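Alkaline phosphatase (Thermus thermophilus, PDB 7KWD) probably hydrolyses phosphate monoesters as a homodimeric alkaline phosphatase, using zinc and magnesium ions bound in each subunit. Local coordinates at residues Tyr233-Phe239 with Gly284-Asp289; Gly229-Tyr233 with Arg273-Ala277; Ala27-Pro32 with Gly453-His459; Tyr78-Asn84 with Pro437-Tyr443; Ile115-Gly119 with Asn474-Ser478. All blocks are in the same frame, centred on the assembly; numbering follows the deposited sequence.

Contact 1: Tyr233-Phe239 with Gly284-Asp289; sequences YEIDRRF and GATLWD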
# COMPACT_ATOMS: atom_id res chain seq x y z
N TYR A 233 13.62 -0.78 -19.80
CA TYR A 233 12.75 -1.67 -19.05
C TYR A 233 12.90 -3.12 -19.48
O TYR A 233 13.08 -3.42 -20.67
CB TYR A 233 11.30 -1.25 -19.25
CG TYR A 233 10.91 0.07 -18.70
CD1 TYR A 233 10.72 0.23 -17.33
CD2 TYR A 233 10.68 1.17 -19.54
CE1 TYR A 233 10.31 1.47 -16.80
CE2 TYR A 233 10.29 2.39 -19.04
CZ TYR A 233 10.11 2.54 -17.66
OH TYR A 233 9.73 3.74 -17.11
N GLU A 234 12.78 -4.02 -18.51
CA GLU A 234 12.72 -5.45 -18.81
C GLU A 234 11.72 -5.78 -19.92
O GLU A 234 12.01 -6.59 -20.80
CB GLU A 234 12.38 -6.24 -17.54
CG GLU A 234 12.20 -7.74 -17.74
CD GLU A 234 13.47 -8.47 -18.16
OE1 GLU A 234 14.61 -7.94 -18.05
OE2 GLU A 234 13.32 -9.61 -18.64
N ILE A 235 10.54 -5.17 -19.91
CA ILE A 235 9.56 -5.54 -20.93
C ILE A 235 10.10 -5.25 -22.32
O ILE A 235 9.85 -6.00 -23.27
CB ILE A 235 8.21 -4.83 -20.67
CG1 ILE A 235 7.12 -5.47 -21.54
CG2 ILE A 235 8.29 -3.33 -20.92
CD1 ILE A 235 5.72 -4.97 -21.27
N ASP A 236 10.88 -4.19 -22.46
CA ASP A 236 11.43 -3.82 -23.76
C ASP A 236 12.62 -4.70 -24.11
O ASP A 236 12.72 -5.19 -25.23
CB ASP A 236 11.78 -2.33 -23.75
CG ASP A 236 10.55 -1.43 -23.52
OD1 ASP A 236 9.46 -1.78 -24.02
OD2 ASP A 236 10.66 -0.38 -22.86
N ARG A 237 13.50 -4.96 -23.14
CA ARG A 237 14.61 -5.88 -23.38
C ARG A 237 14.09 -7.24 -23.83
O ARG A 237 14.64 -7.85 -24.76
CB ARG A 237 15.45 -6.01 -22.10
CG ARG A 237 16.59 -7.01 -22.16
CD ARG A 237 17.03 -7.45 -20.76
NE ARG A 237 16.13 -8.50 -20.31
CZ ARG A 237 16.25 -9.78 -20.68
NH1 ARG A 237 17.25 -10.14 -21.48
NH2 ARG A 237 15.40 -10.68 -20.24
N ARG A 238 13.05 -7.74 -23.15
CA ARG A 238 12.58 -9.10 -23.35
C ARG A 238 11.91 -9.26 -24.72
O ARG A 238 12.19 -10.22 -25.43
CB ARG A 238 11.60 -9.48 -22.24
CG ARG A 238 11.09 -10.93 -22.29
CD ARG A 238 10.35 -11.32 -20.98
NE ARG A 238 11.32 -11.46 -19.90
CZ ARG A 238 11.92 -12.60 -19.60
NH1 ARG A 238 11.61 -13.70 -20.28
NH2 ARG A 238 12.82 -12.64 -18.62
N PHE A 239 11.04 -8.32 -25.10
CA PHE A 239 10.17 -8.49 -26.25
C PHE A 239 10.53 -7.66 -27.46
O PHE A 239 9.99 -7.91 -28.53
CB PHE A 239 8.72 -8.17 -25.86
CG PHE A 239 8.19 -9.07 -24.82
CD1 PHE A 239 8.11 -10.44 -25.04
CD2 PHE A 239 7.80 -8.58 -23.60
CE1 PHE A 239 7.63 -11.28 -24.07
CE2 PHE A 239 7.32 -9.42 -22.62
CZ PHE A 239 7.23 -10.77 -22.86
N GLY A 284 2.23 -2.90 -16.94
CA GLY A 284 2.96 -4.00 -17.56
C GLY A 284 4.46 -3.79 -17.47
O GLY A 284 5.23 -4.75 -17.30
N ALA A 285 4.91 -2.55 -17.61
CA ALA A 285 6.34 -2.30 -17.42
C ALA A 285 6.76 -2.52 -15.96
O ALA A 285 7.80 -3.12 -15.69
CB ALA A 285 6.70 -0.90 -17.89
N THR A 286 5.93 -2.07 -15.02
CA THR A 286 6.22 -2.31 -13.60
C THR A 286 6.36 -3.79 -13.32
O THR A 286 7.30 -4.22 -12.64
CB THR A 286 5.11 -1.71 -12.75
OG1 THR A 286 5.03 -0.32 -13.02
CG2 THR A 286 5.39 -1.97 -11.29
N LEU A 287 5.43 -4.58 -13.83
CA LEU A 287 5.44 -6.00 -13.59
C LEU A 287 6.74 -6.63 -14.05
O LEU A 287 7.34 -7.42 -13.32
CB LEU A 287 4.26 -6.66 -14.30
CG LEU A 287 4.35 -8.17 -14.48
CD1 LEU A 287 4.17 -8.87 -13.13
CD2 LEU A 287 3.25 -8.67 -15.44
N TRP A 288 7.18 -6.32 -15.28
CA TRP A 288 8.37 -7.00 -15.79
C TRP A 288 9.64 -6.55 -15.07
O TRP A 288 10.56 -7.35 -14.92
CB TRP A 288 8.48 -6.83 -17.33
CG TRP A 288 7.60 -7.85 -17.98
CD1 TRP A 288 6.39 -7.64 -18.55
CD2 TRP A 288 7.84 -9.26 -18.06
NE1 TRP A 288 5.87 -8.82 -18.99
CE2 TRP A 288 6.74 -9.83 -18.71
CE3 TRP A 288 8.88 -10.09 -17.65
CZ2 TRP A 288 6.64 -11.20 -18.95
CZ3 TRP A 288 8.79 -11.45 -17.90
CH2 TRP A 288 7.68 -11.99 -18.55
N ASP A 289 9.70 -5.30 -14.59
CA ASP A 289 10.87 -4.92 -13.79
C ASP A 289 10.81 -5.55 -12.40
O ASP A 289 11.85 -5.85 -11.79
CB ASP A 289 11.00 -3.39 -13.69
CG ASP A 289 11.84 -2.81 -14.84
OD1 ASP A 289 11.67 -3.29 -15.98
OD2 ASP A 289 12.70 -1.91 -14.61
O HOH W 1 9.62 -3.62 -17.54

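Contact 2: Gly229-Tyr233 with Arg273-Ala277; sequences GHVPY and RIDHA. With ZN (zinc ion), chain F.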
# COMPACT_ATOMS: atom_id res chain seq x y z
N GLY A 229 20.94 6.80 -21.64
CA GLY A 229 20.35 7.14 -20.35
C GLY A 229 20.10 5.90 -19.51
O GLY A 229 20.97 5.04 -19.39
N HIS A 230 18.90 5.77 -18.94
CA HIS A 230 18.61 4.58 -18.14
C HIS A 230 18.61 3.33 -19.02
O HIS A 230 18.34 3.38 -20.22
CB HIS A 230 17.25 4.69 -17.47
CG HIS A 230 17.08 5.93 -16.67
ND1 HIS A 230 17.92 6.24 -15.63
CD2 HIS A 230 16.17 6.92 -16.74
CE1 HIS A 230 17.54 7.39 -15.10
NE2 HIS A 230 16.47 7.82 -15.75
N VAL A 231 18.93 2.20 -18.40
CA VAL A 231 18.82 0.91 -19.11
C VAL A 231 17.36 0.67 -19.45
O VAL A 231 16.48 1.04 -18.65
CB VAL A 231 19.39 -0.24 -18.26
CG1 VAL A 231 19.35 -1.55 -19.01
CG2 VAL A 231 20.80 0.11 -17.84
N PRO A 232 17.05 0.11 -20.61
CA PRO A 232 15.64 -0.15 -20.95
C PRO A 232 14.93 -1.03 -19.93
O PRO A 232 15.51 -1.94 -19.32
CB PRO A 232 15.73 -0.84 -22.32
CG PRO A 232 17.02 -0.31 -22.93
CD PRO A 232 17.96 -0.11 -21.76
N TYR A 233 13.62 -0.78 -19.80
CA TYR A 233 12.75 -1.67 -19.05
C TYR A 233 12.90 -3.12 -19.48
O TYR A 233 13.08 -3.42 -20.67
CB TYR A 233 11.30 -1.25 -19.25
CG TYR A 233 10.91 0.07 -18.70
CD1 TYR A 233 10.72 0.23 -17.33
CD2 TYR A 233 10.68 1.17 -19.54
CE1 TYR A 233 10.31 1.47 -16.80
CE2 TYR A 233 10.29 2.39 -19.04
CZ TYR A 233 10.11 2.54 -17.66
OH TYR A 233 9.73 3.74 -17.11
N ARG A 273 13.92 1.05 -12.05
CA ARG A 273 12.93 1.53 -13.01
C ARG A 273 11.53 1.02 -12.70
O ARG A 273 10.57 1.36 -13.42
CB ARG A 273 13.34 1.15 -14.44
CG ARG A 273 14.78 1.63 -14.78
CD ARG A 273 15.00 2.00 -16.25
NE ARG A 273 14.23 3.19 -16.59
CZ ARG A 273 13.84 3.51 -17.82
NH1 ARG A 273 14.16 2.73 -18.85
NH2 ARG A 273 13.13 4.60 -18.00
N ILE A 274 11.37 0.26 -11.61
CA ILE A 274 10.04 0.07 -11.05
C ILE A 274 9.39 1.43 -10.82
O ILE A 274 8.26 1.67 -11.24
CB ILE A 274 10.11 -0.74 -9.75
CG1 ILE A 274 10.61 -2.17 -10.03
CG2 ILE A 274 8.77 -0.71 -9.03
CD1 ILE A 274 11.02 -2.92 -8.75
N ASP A 275 10.12 2.33 -10.15
CA ASP A 275 9.69 3.71 -9.96
C ASP A 275 9.27 4.35 -11.28
O ASP A 275 8.17 4.87 -11.40
CB ASP A 275 10.83 4.50 -9.30
CG ASP A 275 10.47 5.92 -8.99
OD1 ASP A 275 9.51 6.13 -8.20
OD2 ASP A 275 11.18 6.82 -9.52
N HIS A 276 10.12 4.25 -12.30
CA HIS A 276 9.86 4.93 -13.56
C HIS A 276 8.59 4.41 -14.21
O HIS A 276 7.77 5.19 -14.70
CB HIS A 276 11.04 4.75 -14.51
CG HIS A 276 12.31 5.34 -13.98
ND1 HIS A 276 13.52 5.16 -14.59
CD2 HIS A 276 12.55 6.08 -12.88
CE1 HIS A 276 14.46 5.78 -13.91
NE2 HIS A 276 13.90 6.35 -12.86
N ALA A 277 8.42 3.09 -14.24
CA ALA A 277 7.20 2.54 -14.83
C ALA A 277 5.99 3.01 -14.05
O ALA A 277 4.94 3.27 -14.63
CB ALA A 277 7.26 1.02 -14.86
ZN ZN F . 10.46 8.55 -8.85

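Contact 3: Ala27-Pro32 with Gly453-His459; sequences ALQNQP and GLVDNTH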
# COMPACT_ATOMS: atom_id res chain seq x y z
N ALA A 27 7.70 5.45 15.78
CA ALA A 27 8.47 4.57 14.90
C ALA A 27 9.93 4.97 14.90
O ALA A 27 10.82 4.12 14.70
CB ALA A 27 7.91 4.60 13.48
N LEU A 28 10.22 6.23 15.13
CA LEU A 28 11.61 6.67 15.11
C LEU A 28 12.40 6.01 16.22
O LEU A 28 13.57 5.67 16.03
CB LEU A 28 11.66 8.19 15.21
CG LEU A 28 13.01 8.86 14.97
CD1 LEU A 28 13.83 8.30 13.81
CD2 LEU A 28 12.66 10.34 14.77
N GLN A 29 11.78 5.78 17.38
CA GLN A 29 12.46 5.15 18.49
C GLN A 29 12.36 3.63 18.45
O GLN A 29 12.81 2.96 19.38
CB GLN A 29 11.90 5.70 19.81
CG GLN A 29 12.08 7.23 19.98
CD GLN A 29 13.55 7.67 19.98
OE1 GLN A 29 13.92 8.67 19.36
NE2 GLN A 29 14.38 6.92 20.67
N ASN A 30 11.79 3.07 17.39
CA ASN A 30 11.74 1.63 17.18
C ASN A 30 12.97 1.27 16.37
O ASN A 30 12.99 1.44 15.15
CB ASN A 30 10.47 1.20 16.47
CG ASN A 30 10.45 -0.29 16.19
OD1 ASN A 30 10.99 -1.08 16.96
ND2 ASN A 30 9.85 -0.69 15.08
N GLN A 31 14.03 0.83 17.05
CA GLN A 31 15.36 0.65 16.47
C GLN A 31 15.84 -0.77 16.76
O GLN A 31 16.83 -0.98 17.47
CB GLN A 31 16.33 1.70 17.02
CG GLN A 31 15.93 3.09 16.59
CD GLN A 31 16.92 4.18 16.93
OE1 GLN A 31 18.07 3.94 17.30
NE2 GLN A 31 16.47 5.42 16.80
N PRO A 32 15.18 -1.75 16.19
CA PRO A 32 15.52 -3.14 16.51
C PRO A 32 16.90 -3.50 16.01
O PRO A 32 17.34 -3.07 14.94
CB PRO A 32 14.43 -3.95 15.78
CG PRO A 32 14.00 -3.05 14.68
CD PRO A 32 14.03 -1.67 15.26
N GLY A 453 8.78 -4.71 12.81
CA GLY A 453 7.69 -3.78 12.87
C GLY A 453 7.90 -2.61 11.94
O GLY A 453 8.51 -2.72 10.86
N LEU A 454 7.34 -1.46 12.35
CA LEU A 454 7.37 -0.23 11.57
C LEU A 454 8.52 0.59 12.10
O LEU A 454 8.49 1.02 13.25
CB LEU A 454 6.07 0.56 11.68
CG LEU A 454 6.13 1.97 11.08
CD1 LEU A 454 6.30 1.92 9.56
CD2 LEU A 454 4.91 2.76 11.42
N VAL A 455 9.54 0.80 11.26
CA VAL A 455 10.72 1.57 11.64
C VAL A 455 10.83 2.76 10.71
O VAL A 455 10.13 2.85 9.71
CB VAL A 455 12.02 0.75 11.60
CG1 VAL A 455 11.91 -0.47 12.50
CG2 VAL A 455 12.39 0.39 10.18
N ASP A 456 11.74 3.65 11.04
CA ASP A 456 12.00 4.79 10.17
C ASP A 456 13.00 4.40 9.11
O ASP A 456 13.85 3.53 9.33
CB ASP A 456 12.50 5.98 10.98
CG ASP A 456 12.53 7.25 10.16
OD1 ASP A 456 11.43 7.72 9.78
OD2 ASP A 456 13.64 7.75 9.90
N ASN A 457 12.92 5.04 7.94
CA ASN A 457 13.87 4.65 6.90
C ASN A 457 15.31 4.87 7.36
O ASN A 457 16.22 4.14 6.94
CB ASN A 457 13.54 5.34 5.57
CG ASN A 457 13.51 6.87 5.62
OD1 ASN A 457 13.71 7.52 6.65
ND2 ASN A 457 13.25 7.45 4.46
N THR A 458 15.54 5.81 8.29
CA THR A 458 16.90 6.01 8.77
C THR A 458 17.42 4.79 9.51
O THR A 458 18.63 4.66 9.73
CB THR A 458 17.01 7.21 9.71
OG1 THR A 458 16.03 7.12 10.76
CG2 THR A 458 16.81 8.50 8.92
N HIS A 459 16.54 3.89 9.93
CA HIS A 459 17.03 2.72 10.65
C HIS A 459 17.81 1.79 9.74
O HIS A 459 18.62 0.98 10.23
CB HIS A 459 15.89 1.98 11.29
CG HIS A 459 16.35 1.01 12.32
ND1 HIS A 459 17.10 1.39 13.41
CD2 HIS A 459 16.24 -0.34 12.39
CE1 HIS A 459 17.40 0.32 14.13
NE2 HIS A 459 16.88 -0.74 13.54
O HOH W 2 13.62 3.64 13.45

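Contact 4: Tyr78-Asn84 with Pro437-Tyr443; sequences YPNGLIN and PVMLLLY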
# COMPACT_ATOMS: atom_id res chain seq x y z
N TYR A 78 11.06 -14.89 6.10
CA TYR A 78 12.17 -14.19 6.72
C TYR A 78 11.70 -12.90 7.35
O TYR A 78 10.62 -12.40 7.05
CB TYR A 78 13.25 -13.94 5.67
CG TYR A 78 13.99 -15.20 5.35
CD1 TYR A 78 13.65 -15.97 4.26
CD2 TYR A 78 14.99 -15.65 6.18
CE1 TYR A 78 14.32 -17.14 3.99
CE2 TYR A 78 15.65 -16.81 5.92
CZ TYR A 78 15.33 -17.56 4.83
OH TYR A 78 16.02 -18.73 4.59
N PRO A 79 12.49 -12.34 8.27
CA PRO A 79 12.04 -11.14 8.99
C PRO A 79 11.77 -10.00 8.03
O PRO A 79 12.62 -9.63 7.21
CB PRO A 79 13.22 -10.82 9.92
CG PRO A 79 13.94 -12.10 10.08
CD PRO A 79 13.83 -12.77 8.73
N ASN A 80 10.57 -9.43 8.13
CA ASN A 80 10.30 -8.25 7.34
C ASN A 80 9.34 -7.34 8.09
O ASN A 80 8.64 -7.75 9.02
CB ASN A 80 9.78 -8.56 5.92
CG ASN A 80 8.47 -9.31 5.92
OD1 ASN A 80 7.37 -8.73 5.76
ND2 ASN A 80 8.58 -10.63 6.04
N GLY A 81 9.41 -6.08 7.70
CA GLY A 81 8.59 -5.05 8.28
C GLY A 81 8.46 -3.91 7.28
O GLY A 81 8.45 -4.10 6.08
N LEU A 82 8.35 -2.71 7.86
CA LEU A 82 7.88 -1.55 7.14
C LEU A 82 8.78 -0.38 7.49
O LEU A 82 9.17 -0.22 8.66
CB LEU A 82 6.45 -1.20 7.55
CG LEU A 82 5.34 -2.17 7.18
CD1 LEU A 82 3.99 -1.66 7.73
CD2 LEU A 82 5.30 -2.36 5.70
N ILE A 83 9.08 0.46 6.50
CA ILE A 83 9.76 1.72 6.78
C ILE A 83 8.86 2.90 6.44
O ILE A 83 8.17 2.91 5.42
CB ILE A 83 11.10 1.85 6.04
CG1 ILE A 83 10.94 1.54 4.55
CG2 ILE A 83 12.17 0.95 6.68
CD1 ILE A 83 12.12 2.04 3.78
N ASN A 84 8.92 3.93 7.29
CA ASN A 84 8.42 5.26 6.94
C ASN A 84 9.42 5.96 6.02
O ASN A 84 10.63 5.90 6.24
CB ASN A 84 8.17 6.09 8.20
CG ASN A 84 6.78 5.87 8.78
OD1 ASN A 84 5.80 5.66 8.05
ND2 ASN A 84 6.69 5.90 10.10
N PRO A 437 4.09 3.67 3.92
CA PRO A 437 5.25 2.86 4.34
C PRO A 437 5.42 1.66 3.42
O PRO A 437 4.46 1.17 2.81
CB PRO A 437 4.89 2.44 5.77
CG PRO A 437 3.42 2.62 5.89
CD PRO A 437 3.03 3.72 4.94
N VAL A 438 6.66 1.20 3.27
CA VAL A 438 6.99 0.20 2.27
C VAL A 438 7.90 -0.88 2.87
O VAL A 438 8.32 -0.82 4.02
CB VAL A 438 7.65 0.83 1.02
CG1 VAL A 438 6.60 1.67 0.29
CG2 VAL A 438 8.84 1.66 1.45
N MET A 439 8.20 -1.86 2.02
CA MET A 439 8.84 -3.11 2.43
C MET A 439 10.26 -2.93 2.93
O MET A 439 11.07 -2.24 2.33
CB MET A 439 8.86 -4.04 1.23
CG MET A 439 9.67 -5.31 1.41
SD MET A 439 9.65 -6.27 -0.11
CE MET A 439 10.79 -5.44 -1.12
N LEU A 440 10.57 -3.64 4.03
CA LEU A 440 11.95 -3.86 4.48
C LEU A 440 12.08 -5.32 4.87
O LEU A 440 11.30 -5.81 5.70
CB LEU A 440 12.29 -2.98 5.68
CG LEU A 440 13.56 -3.29 6.49
CD1 LEU A 440 14.87 -3.13 5.69
CD2 LEU A 440 13.59 -2.35 7.65
N LEU A 441 13.08 -5.99 4.31
CA LEU A 441 13.23 -7.44 4.47
C LEU A 441 14.69 -7.80 4.67
O LEU A 441 15.56 -7.30 3.96
CB LEU A 441 12.69 -8.17 3.23
CG LEU A 441 13.08 -9.61 2.90
CD1 LEU A 441 12.37 -10.56 3.81
CD2 LEU A 441 12.69 -9.90 1.46
N LEU A 442 14.93 -8.73 5.59
CA LEU A 442 16.27 -9.18 5.94
C LEU A 442 16.45 -10.65 5.60
O LEU A 442 15.63 -11.50 5.99
CB LEU A 442 16.56 -9.00 7.42
CG LEU A 442 16.36 -7.58 7.96
CD1 LEU A 442 16.58 -7.56 9.49
CD2 LEU A 442 17.32 -6.67 7.28
N TYR A 443 17.51 -10.96 4.88
CA TYR A 443 17.75 -12.34 4.44
C TYR A 443 19.16 -12.69 4.89
O TYR A 443 20.15 -12.23 4.31
CB TYR A 443 17.58 -12.51 2.94
CG TYR A 443 17.70 -13.96 2.51
CD1 TYR A 443 18.94 -14.52 2.24
CD2 TYR A 443 16.59 -14.77 2.43
CE1 TYR A 443 19.06 -15.86 1.88
CE2 TYR A 443 16.70 -16.09 2.05
CZ TYR A 443 17.94 -16.63 1.77
OH TYR A 443 18.02 -17.95 1.40

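Contact 5: Ile115-Gly119 with Asn474-Ser478; sequences IHADG and NPVMS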
# COMPACT_ATOMS: atom_id res chain seq x y z
N ILE A 115 23.98 15.17 1.76
CA ILE A 115 24.20 16.57 2.09
C ILE A 115 22.90 17.14 2.63
O ILE A 115 21.81 16.70 2.27
CB ILE A 115 24.69 17.32 0.83
CG1 ILE A 115 25.38 18.63 1.17
CG2 ILE A 115 23.48 17.54 -0.13
CD1 ILE A 115 25.98 19.35 -0.07
N HIS A 116 23.03 18.16 3.48
CA HIS A 116 21.87 18.86 4.00
C HIS A 116 21.56 20.08 3.15
O HIS A 116 22.38 20.53 2.38
CB HIS A 116 22.11 19.27 5.46
CG HIS A 116 21.79 18.19 6.44
ND1 HIS A 116 20.65 17.43 6.35
CD2 HIS A 116 22.48 17.73 7.51
CE1 HIS A 116 20.65 16.53 7.31
NE2 HIS A 116 21.74 16.70 8.04
N ALA A 117 20.37 20.64 3.34
CA ALA A 117 19.95 21.77 2.51
C ALA A 117 20.88 22.97 2.64
O ALA A 117 20.83 23.88 1.81
CB ALA A 117 18.53 22.20 2.86
N ASP A 118 21.69 23.03 3.69
CA ASP A 118 22.60 24.14 3.90
C ASP A 118 23.99 23.83 3.36
O ASP A 118 24.90 24.61 3.58
CB ASP A 118 22.69 24.50 5.39
CG ASP A 118 23.32 23.40 6.22
OD1 ASP A 118 23.67 22.33 5.64
OD2 ASP A 118 23.48 23.58 7.45
N GLY A 119 24.17 22.68 2.73
CA GLY A 119 25.47 22.30 2.22
C GLY A 119 26.32 21.46 3.13
O GLY A 119 27.36 20.96 2.70
N ASN A 474 26.14 11.06 11.54
CA ASN A 474 26.10 12.19 10.64
C ASN A 474 25.29 13.28 11.33
O ASN A 474 24.38 12.98 12.11
CB ASN A 474 25.45 11.84 9.30
CG ASN A 474 26.45 11.27 8.29
OD1 ASN A 474 27.47 11.88 8.00
ND2 ASN A 474 26.15 10.09 7.75
N PRO A 475 25.58 14.53 11.04
CA PRO A 475 24.80 15.60 11.68
C PRO A 475 23.35 15.63 11.22
O PRO A 475 22.99 15.21 10.12
CB PRO A 475 25.55 16.88 11.27
CG PRO A 475 26.30 16.50 9.99
CD PRO A 475 26.66 15.04 10.18
N VAL A 476 22.54 16.18 12.10
CA VAL A 476 21.10 16.30 11.96
C VAL A 476 20.73 17.75 11.69
O VAL A 476 21.44 18.68 12.08
CB VAL A 476 20.47 15.78 13.27
CG1 VAL A 476 19.02 16.20 13.37
CG2 VAL A 476 20.64 14.24 13.38
N MET A 477 19.60 17.93 11.01
CA MET A 477 18.95 19.22 10.81
C MET A 477 17.49 19.02 11.19
O MET A 477 16.91 17.97 10.88
CB MET A 477 19.09 19.72 9.35
CG MET A 477 18.19 20.90 8.91
SD MET A 477 18.51 21.50 7.20
CE MET A 477 20.30 21.65 7.23
N SER A 478 16.91 20.00 11.87
CA SER A 478 15.51 19.94 12.25
C SER A 478 14.64 20.36 11.08
O SER A 478 15.09 21.04 10.14
CB SER A 478 15.23 20.85 13.44
OG SER A 478 15.19 22.20 13.02

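Contact 1: Tyr233-Phe239 with Gly284-Asp289
One face of the Trp-288 indole carries both Arg-238 and Phe-239. Arg-238 CD sits 3.8 Å from the centroid of the six-membered ring of Trp-288, a CH-pi contact, and the guanidinium lies over the same face at 21° to it, Arg-238 NE nearest CZ3 of Trp-288. Phe-239 comes in edge first, a T-shaped pair with ring planes at 85° and Phe-239 CE2 4.0 Å from Trp-288 NE1, while Arg-238 CG lies over the centre of the Phe-239 ring. The indole is thus a knob held among Glu-234, Ile-235, Arg-238 and Phe-239, with Ile-235 CG1 3.8 Å from Trp-288 CD1. The Tyr-233 ring takes Ala-285 CB over one face, near the rim, and Asp-289 OD1 at its edge. That same OD1 accepts from Glu-234 N at 2.9 Å, on the syn side of the carboxylate, next to the Tyr-233 N-cap. A water joins Ile-235 N, Ala-285 O and Asp-289 OD1. Glu-234, its CG anti to the backbone N, reaches past Trp-288 O to a salt-bridge network: Arg-237 grips it side-on through NE and NH2, and Arg-238 NE adds a second donor to OE2. The short helix 234-239 crosses the 284-289 turns of helix 283-306 at 79°, axes 8.7 Å apart; helix 51-65 also packs on Trp-288 and helix 273-280 on Tyr-233.

Contact 2: Gly229-Tyr233 with Arg273-Ala277
Between Gly-229-Tyr-233, which has no regular secondary structure, and the helical turns of Arg-273-Ala-277, the nearest CA atoms, those of Tyr-233 and Arg-273, are 6.8 Å apart, and side chains bridge the gap. The Arg-273 guanidinium is sandwiched: Tyr-233 lies flat on one face, a cation-pi stack with Arg-273 CZ 4.0 Å from the centroid of the Tyr-233 ring and planes at 21°, and His-230 CB rests on the opposite face. Bends at chi2 and chi3 fold the arginine back toward its own helix, where NE donates to His-276 ND1 at 2.9 Å, nearly straight (173°) and in the guanidinium plane. NH1 reaches Val-231 O at 2.9 Å from above the carbonyl plane, and NH2 has a salt bridge to Glu-350. His-276 CE1 stands over the centre of the His-230 ring, 3.4 Å from His-230 NE2, the two rings inclined at 49°; His-230 ND1 is bonded to Thr-143. Tyr-233 CE1 packs 3.6 Å from Ala-277 CB. With the guanidinium gone, as with an alanine here, Glu-350 would probably lose its charge partner and the His-276 ring be set free to turn. On the same helix Asp-275 OD2 binds zinc at 2.0 Å, together with His-279 and His-433. ND1 of His-276 accepts the arginine proton, which probably fixes its ring rotation close to the metal ions, and the Arg-273 charge is probably spread over the Glu-350 carboxylate, Val-231 O and the Tyr-233 face.

Contact 3: Ala27-Pro32 with Gly453-His459
Pro-32 O receives His-459 NE2 at 2.8 Å, the oxygen lying in the imidazole plane and the N-H pointing at it with an angle of 160°. His-459 CG is anti to its backbone N (chi1 -165°), which carries the ring across to the 27-32 loop, with Asn-30 O over one face of it. ND1 accepts from Arg-462 NH1, so both ring nitrogens are engaged. The amide of Asn-30 makes the second cross-link: ND2 donates to Leu-454 O at 2.9 Å, almost straight, approaching from well above the carbonyl plane. Val-455 CG1 is wedged between this amide and the proline, 3.7 Å from Pro-32 CD. The N-terminal arm is thereby laid along the short strand 454-456, which pairs in parallel with strand 80-84, at the dimer interface; Ala-27 N bonds Glu-72 of the second subunit and Asn-30 packs on Ala-76 of that subunit. Ala-27 CB meets Leu-454 CG at 4.0 Å. Past the strand, Asp-456 opens a type I turn that leads into helix 459-468. Its OD2 accepts from both Thr-458 OG1, at 2.6 Å through the anti lone pair, and Thr-458 N, a capping bond, while OD1 has a salt bridge to Lys-107. Leu-28 lies alongside Asp-456, its CD1 3.9 Å from Asp-456 CB and equally close to Thr-458 OG1.

Contact 4: Tyr78-Asn84 with Pro437-Tyr443
An antiparallel strand pair in the beta-sheet region of the alkaline phosphatase fold, 80-84 against 438-443, is joined by five backbone hydrogen bonds. Gly-81 and Leu-440 form one hydrogen-bonded pair and Ile-83 and Val-438 another, and Leu-442 N adds a bond to Pro-79 O at 3.0 Å. Asn-80 and Leu-441 are a non-hydrogen-bonded pair with CA atoms only 4.2 Å apart. On the face of Ile-83, Val-438 and Leu-440, the isoleucine divides its branches: CG1, between the backbone N and carbonyl carbon (chi1 50°), meets Val-438 CG2 at 3.7 Å, and CG2 meets Leu-440 CD2. This face packs toward strand 310-325, which supplies the zinc ligands Asp-317 and His-318. At the Pro-437 end Asn-84 OD1 accepts from Gln-58 of the second subunit; at the opposite end Tyr-443 OH bonds Asp-305. The Tyr-443 ring turns an edge to the Tyr-78 face, planes 54° apart, with CD2 of Tyr-443 over the centre of the Tyr-78 ring.

Contact 5: Ile115-Gly119 with Asn474-Ser478
A single hydrogen bond crosses between the two loops: His-116 NE2 donates to Pro-475 O at 2.8 Å with an angle of 162°. The oxygen lies close to the imidazole plane, whereas the donor stands above the plane of the carbonyl. Against the face of the His-116 ring lies Met-477, whose CB is centred over it, 4.0 Å from the centroid and 7° off the normal, a CH-pi contact. Van der Waals contact is made by the methionine methyl. CG anti to the backbone N (chi1 166°) sends the chain past the histidine, and a bend at chi3 brings Met-477 CE to 3.5 Å from His-116 CB and 3.6 Å from Asp-118 CG; the apolar contact is that of Met-477 SD, 4.4 Å from Ala-117 CB. The carboxylate of Asp-118 is bonded through OD1 to Thr-120. Replacing His-116 by an alanine would probably leave Pro-475 O without this donor and open a gap beneath Met-477 CB. Backbone bonding shapes the first loop, with Gly-119 N on His-116 O at 2.8 Å. Ile-485 of helix 479-487 touches Ala-117, Asp-118 and Met-477. The arrangement joins a type I beta turn, His-116 to Gly-119, to the loop ending in the Ser-478 N-cap of the C-terminal helix, away from the metal sites.

Overall arrangement
From the N terminus, the loop 27-32 returns in contact 3 to 453-459, closing the longest span. Contact 4 (78-84 with 437-443) nests inside it and joins it through strands 80-84 and 454-456, and both touch the second subunit. Contact 5 (115-119 with 474-478) crosses contacts 3 and 4, tying the loop after helix 95-104 to the approach of the C-terminal helix. Contacts 1 and 2 nest within all three spans. They cross each other, share Tyr-233 and touch, so that helices 234-239, 273-280 and 283-306 form one cluster, of which helix 273-280 carries the zinc ligands Asp-275 and His-279; contact 1 lies across the chain's centre from contacts 3 and 5.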